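Local coordinates for triabin (Triatoma pallidipennis, PDB 1AVG), which inhibits thrombin by forming a non-covalent one-to-one complex with it, blocking fibrin formation and platelet aggregation while barely suppressing thrombin's amidolytic activity, at residues 54-59 with 133-138; 13-18 with 96-101. All blocks are in the same frame, centred on the assembly; numbering follows the deposited sequence.

The two contacts lie on opposite sides of the chain's centre in the lipocalin-like barrel of this calycin, their own centres about 23 Å apart and their nearest atoms about 7 Å apart. They share the eight-stranded sheet: contact 1 uses strand 51-56, contact 2 strand 92-101. Each brings to the sheet a segment that leads into a short helix, 138-141 near the C-terminus in contact 1 and 17-20 near the N-terminus in contact 2. Along the chain the segments alternate, in the order 13-18, 54-59, 96-101, 133-138. Segments near both ends of the chain are thus held to the barrel, and the disulfides C6-C110 and C39-C142 tie the ends covalently.

Contact 1 of 2, residues 54-59 with 133-138; sequences VEIGYN and DTDPDA
V54 and I56 of strand 51-56 meet A138 and the D135-P136 pair of segment 133-138, with no hydrogen bond between the two segments. Among the apolar contacts, V54 reaches across through one branch, CG2, which stands 3.8 Å from CB of A138 and 4.0 Å from CA of the same residue. Two residues on, CD1 of I56 lies 4.4 Å from CD of P136, a looser approach to the proline ring at the carbon next to its nitrogen. The chi1 of I56 (-52°) sets CG1 beside the backbone N and anti to the carbonyl carbon, and a chi2 of 139°, away from a staggered value, then swings CD1 to segment 133-138.

The same methyl makes a mixed contact with D135: the two side chains meet at about a right angle, and CD1 of I56 rests against the carboxylate, 3.5 Å from CG of D135. This is van der Waals contact, since a methyl group cannot satisfy the oxygens. Polar partners lie elsewhere: D135 OD2 accepts from the backbone N of S132 and forms a salt bridge with a basic side chain of another protein chain in the complex.

Backbone spacing agrees with a union made by side chains. CA of V54 is 6.5 Å from CA of A138, and CA of I56 is 7.7 Å from CA of D135. Strand 51-56 spends its backbone bonds on its neighbours instead, V54 pairing with W25 and L27. Its intervening residue, E55, turns to the other side of the sheet, where it bridges to R111.

Apolar side-chain contacts from V54 and I56 thus seat segment 133-138 on the sheet just ahead of and at the start of helix 138-141, and I56 flanks an aspartate whose charge is probably balanced by the salt bridge to the other chain.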
loop_
_atom_site.group_PDB
_atom_site.type_symbol
_atom_site.label_atom_id
_atom_site.label_comp_id
_atom_site.label_asym_id
_atom_site.label_seq_id
_atom_site.Cartn_x
_atom_site.Cartn_y
_atom_site.Cartn_z
ATOM N N VAL C 54 7.053 19.189 16.672
ATOM C CA VAL C 54 5.990 19.186 17.658
ATOM C C VAL C 54 5.586 17.723 17.782
ATOM O O VAL C 54 5.063 17.149 16.834
ATOM C CB VAL C 54 4.796 20.043 17.193
ATOM C CG1 VAL C 54 3.638 19.910 18.151
ATOM C CG2 VAL C 54 5.211 21.495 17.094
ATOM N N GLU C 55 5.907 17.107 18.918
ATOM C CA GLU C 55 5.587 15.704 19.152
ATOM C C GLU C 55 4.331 15.559 19.997
ATOM O O GLU C 55 4.205 16.192 21.039
ATOM C CB GLU C 55 6.764 14.998 19.821
ATOM C CG GLU C 55 6.565 13.501 19.974
ATOM C CD GLU C 55 7.862 12.754 20.185
ATOM O OE1 GLU C 55 8.939 13.350 20.006
ATOM O OE2 GLU C 55 7.811 11.558 20.528
ATOM N N ILE C 56 3.430 14.678 19.576
ATOM C CA ILE C 56 2.161 14.463 20.266
ATOM C C ILE C 56 1.927 13.002 20.634
ATOM O O ILE C 56 2.294 12.097 19.876
ATOM C CB ILE C 56 0.998 14.884 19.359
ATOM C CG1 ILE C 56 1.217 16.304 18.844
ATOM C CG2 ILE C 56 -0.306 14.804 20.109
ATOM C CD1 ILE C 56 0.843 16.494 17.389
ATOM N N GLY C 57 1.331 12.784 21.804
ATOM C CA GLY C 57 0.992 11.444 22.269
ATOM C C GLY C 57 2.067 10.588 22.911
ATOM O O GLY C 57 1.839 9.394 23.179
ATOM N N TYR C 58 3.233 11.176 23.165
ATOM C CA TYR C 58 4.326 10.429 23.769
ATOM C C TYR C 58 4.237 10.533 25.280
ATOM O O TYR C 58 4.713 11.489 25.882
ATOM C CB TYR C 58 5.674 10.945 23.271
ATOM C CG TYR C 58 6.833 10.012 23.536
ATOM C CD1 TYR C 58 6.716 8.641 23.325
ATOM C CD2 TYR C 58 8.055 10.507 23.984
ATOM C CE1 TYR C 58 7.787 7.786 23.554
ATOM C CE2 TYR C 58 9.131 9.666 24.217
ATOM C CZ TYR C 58 8.993 8.307 24.000
ATOM O OH TYR C 58 10.062 7.475 24.242
ATOM N N ASN C 59 3.640 9.514 25.880
ATOM C CA ASN C 59 3.436 9.420 27.325
ATOM C C ASN C 59 4.650 9.658 28.222
ATOM O O ASN C 59 4.492 9.832 29.430
ATOM C CB ASN C 59 2.814 8.062 27.664
ATOM C CG ASN C 59 3.482 6.915 26.919
ATOM O OD1 ASN C 59 4.690 6.693 27.039
ATOM N ND2 ASN C 59 2.706 6.213 26.105
ATOM N N ASP C 133 -4.825 19.331 11.931
ATOM C CA ASP C 133 -5.864 20.108 12.623
ATOM C C ASP C 133 -5.885 20.037 14.155
ATOM O O ASP C 133 -5.612 21.033 14.821
ATOM C CB ASP C 133 -7.252 19.775 12.061
ATOM C CG ASP C 133 -7.437 20.242 10.617
ATOM O OD1 ASP C 133 -6.546 20.939 10.074
ATOM O OD2 ASP C 133 -8.488 19.910 10.024
ATOM N N THR C 134 -6.243 18.879 14.706
ATOM C CA THR C 134 -6.293 18.668 16.157
ATOM C C THR C 134 -4.961 19.036 16.824
ATOM O O THR C 134 -4.913 19.325 18.018
ATOM C CB THR C 134 -6.622 17.187 16.485
ATOM O OG1 THR C 134 -7.717 16.750 15.674
ATOM C CG2 THR C 134 -7.013 17.029 17.945
ATOM N N ASP C 135 -3.883 19.012 16.048
ATOM C CA ASP C 135 -2.562 19.343 16.570
ATOM C C ASP C 135 -2.480 20.797 16.991
ATOM O O ASP C 135 -3.072 21.683 16.365
ATOM C CB ASP C 135 -1.460 19.107 15.527
ATOM C CG ASP C 135 -1.419 17.686 15.004
ATOM O OD1 ASP C 135 -1.825 16.752 15.726
ATOM O OD2 ASP C 135 -0.960 17.509 13.854
ATOM N N PRO C 136 -1.747 21.059 18.075
ATOM C CA PRO C 136 -1.600 22.432 18.546
ATOM C C PRO C 136 -0.758 23.139 17.489
ATOM O O PRO C 136 0.064 22.504 16.820
ATOM C CB PRO C 136 -0.791 22.257 19.830
ATOM C CG PRO C 136 -1.145 20.869 20.284
ATOM C CD PRO C 136 -1.113 20.110 19.006
ATOM N N ASP C 137 -0.981 24.429 17.297
ATOM C CA ASP C 137 -0.181 25.163 16.325
ATOM C C ASP C 137 1.209 25.273 16.937
ATOM O O ASP C 137 1.341 25.539 18.130
ATOM C CB ASP C 137 -0.770 26.559 16.083
ATOM C CG ASP C 137 0.015 27.368 15.056
ATOM O OD1 ASP C 137 0.548 26.775 14.093
ATOM O OD2 ASP C 137 0.080 28.608 15.204
ATOM N N ALA C 138 2.243 25.037 16.140
ATOM C CA ALA C 138 3.609 25.129 16.633
ATOM C C ALA C 138 3.832 26.487 17.294
ATOM O O ALA C 138 4.497 26.573 18.315
ATOM C CB ALA C 138 4.595 24.917 15.502
#

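Contact 2 of 2, residues 13-18 with 96-101; sequences GDFKPE and FTFISV
F15 lays its phenyl ring over that of F98 in a face-to-face stack, with centroids 4.0 Å apart and planes at 17°. From the backbone, its CB points toward strand 92-101, and CG, anti to the backbone N (chi1 -174°), carries the ring forward. F98 lies over one face of this ring, and the two sides of the ring then diverge in what they meet. On the CD1-CE1 side, CD1 comes 3.5 Å from CG1 of V101, which approaches obliquely, and CE1 stays near that methyl and also approaches CD2 of F98. On the CD2-CE2 side, CE2 sits 3.5 Å from CD1 of F98. At the tip, CZ lies over the centre of the F98 ring, 3.4 Å above its plane. Back over the F15 ring, CB of F98 lies 4.2 Å from the centroid and 10° off the normal, a CH-pi contact; on the opposite face is the backbone N of P17.

F20 adds an edge-to-face contact to F98, and K16, the N-cap of helix 17-20, bonds through its N to Y103 OH. Dispersion and ring stacking therefore carry the contact, without any direct hydrogen bond: an aromatic patch fastens the approach to the N-terminal helix onto strand 92-101.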
loop_
_atom_site.group_PDB
_atom_site.type_symbol
_atom_site.label_atom_id
_atom_site.label_comp_id
_atom_site.label_asym_id
_atom_site.label_seq_id
_atom_site.Cartn_x
_atom_site.Cartn_y
_atom_site.Cartn_z
ATOM N N GLY C 13 20.657 7.608 2.175
ATOM C CA GLY C 13 21.750 8.074 1.332
ATOM C C GLY C 13 21.603 9.458 0.711
ATOM O O GLY C 13 22.341 10.373 1.069
ATOM N N ASP C 14 20.650 9.629 -0.198
ATOM C CA ASP C 14 20.436 10.921 -0.853
ATOM C C ASP C 14 19.784 11.980 0.043
ATOM O O ASP C 14 19.235 12.972 -0.452
ATOM C CB ASP C 14 19.594 10.733 -2.125
ATOM C CG ASP C 14 18.245 10.072 -1.853
ATOM O OD1 ASP C 14 18.235 8.879 -1.486
ATOM O OD2 ASP C 14 17.197 10.740 -2.022
ATOM N N PHE C 15 19.871 11.787 1.353
ATOM C CA PHE C 15 19.262 12.701 2.307
ATOM C C PHE C 15 19.996 14.034 2.398
ATOM O O PHE C 15 21.191 14.075 2.687
ATOM C CB PHE C 15 19.196 12.039 3.692
ATOM C CG PHE C 15 18.453 12.845 4.723
ATOM C CD1 PHE C 15 17.097 13.111 4.575
ATOM C CD2 PHE C 15 19.112 13.339 5.842
ATOM C CE1 PHE C 15 16.411 13.858 5.526
ATOM C CE2 PHE C 15 18.433 14.087 6.796
ATOM C CZ PHE C 15 17.081 14.347 6.638
ATOM N N LYS C 16 19.277 15.119 2.136
ATOM C CA LYS C 16 19.849 16.449 2.226
ATOM C C LYS C 16 19.363 17.022 3.562
ATOM O O LYS C 16 18.293 17.641 3.643
ATOM C CB LYS C 16 19.385 17.312 1.052
ATOM N N PRO C 17 20.179 16.867 4.621
ATOM C CA PRO C 17 19.905 17.323 5.986
ATOM C C PRO C 17 19.345 18.725 6.158
ATOM O O PRO C 17 18.497 18.946 7.019
ATOM C CB PRO C 17 21.262 17.161 6.673
ATOM C CG PRO C 17 22.229 17.324 5.562
ATOM C CD PRO C 17 21.592 16.486 4.496
ATOM N N GLU C 18 19.769 19.669 5.331
ATOM C CA GLU C 18 19.259 21.024 5.482
ATOM C C GLU C 18 17.872 21.278 4.900
ATOM O O GLU C 18 17.272 22.318 5.164
ATOM C CB GLU C 18 20.267 22.059 4.986
ATOM C CG GLU C 18 20.181 23.394 5.748
ATOM C CD GLU C 18 20.216 23.231 7.277
ATOM O OE1 GLU C 18 21.017 22.417 7.794
ATOM O OE2 GLU C 18 19.435 23.926 7.965
ATOM N N PHE C 96 18.432 9.903 14.842
ATOM C CA PHE C 96 17.520 9.742 13.704
ATOM C C PHE C 96 18.171 9.010 12.531
ATOM O O PHE C 96 19.247 9.407 12.074
ATOM C CB PHE C 96 17.072 11.098 13.158
ATOM C CG PHE C 96 16.355 11.966 14.141
ATOM C CD1 PHE C 96 15.572 11.417 15.149
ATOM C CD2 PHE C 96 16.448 13.352 14.037
ATOM C CE1 PHE C 96 14.891 12.240 16.039
ATOM C CE2 PHE C 96 15.775 14.182 14.918
ATOM C CZ PHE C 96 14.992 13.626 15.924
ATOM N N THR C 97 17.527 7.947 12.055
ATOM C CA THR C 97 18.002 7.197 10.887
ATOM C C THR C 97 16.893 7.431 9.869
ATOM O O THR C 97 15.788 6.899 10.011
ATOM C CB THR C 97 18.115 5.683 11.166
ATOM O OG1 THR C 97 19.085 5.447 12.191
ATOM C CG2 THR C 97 18.532 4.937 9.909
ATOM N N PHE C 98 17.146 8.293 8.896
ATOM C CA PHE C 98 16.123 8.595 7.916
ATOM C C PHE C 98 15.975 7.479 6.903
ATOM O O PHE C 98 16.927 7.141 6.209
ATOM C CB PHE C 98 16.426 9.926 7.246
ATOM C CG PHE C 98 16.420 11.088 8.202
ATOM C CD1 PHE C 98 17.568 11.427 8.918
ATOM C CD2 PHE C 98 15.258 11.818 8.424
ATOM C CE1 PHE C 98 17.557 12.474 9.846
ATOM C CE2 PHE C 98 15.238 12.864 9.349
ATOM C CZ PHE C 98 16.394 13.190 10.063
ATOM N N ILE C 99 14.775 6.909 6.834
ATOM C CA ILE C 99 14.459 5.807 5.917
ATOM C C ILE C 99 13.963 6.312 4.543
ATOM O O ILE C 99 14.526 5.974 3.501
ATOM C CB ILE C 99 13.346 4.876 6.512
ATOM C CG1 ILE C 99 13.566 4.618 8.011
ATOM C CG2 ILE C 99 13.281 3.565 5.751
ATOM C CD1 ILE C 99 14.823 3.868 8.360
ATOM N N SER C 100 12.920 7.139 4.563
ATOM C CA SER C 100 12.298 7.681 3.358
ATOM C C SER C 100 11.735 9.033 3.734
ATOM O O SER C 100 11.069 9.158 4.754
ATOM C CB SER C 100 11.147 6.768 2.920
ATOM O OG SER C 100 10.358 7.337 1.887
ATOM N N VAL C 101 11.948 10.031 2.890
ATOM C CA VAL C 101 11.471 11.366 3.192
ATOM C C VAL C 101 11.238 12.262 1.986
ATOM O O VAL C 101 11.968 12.215 1.003
ATOM C CB VAL C 101 12.437 12.100 4.224
ATOM C CG1 VAL C 101 13.880 11.759 3.957
ATOM C CG2 VAL C 101 12.260 13.622 4.179
#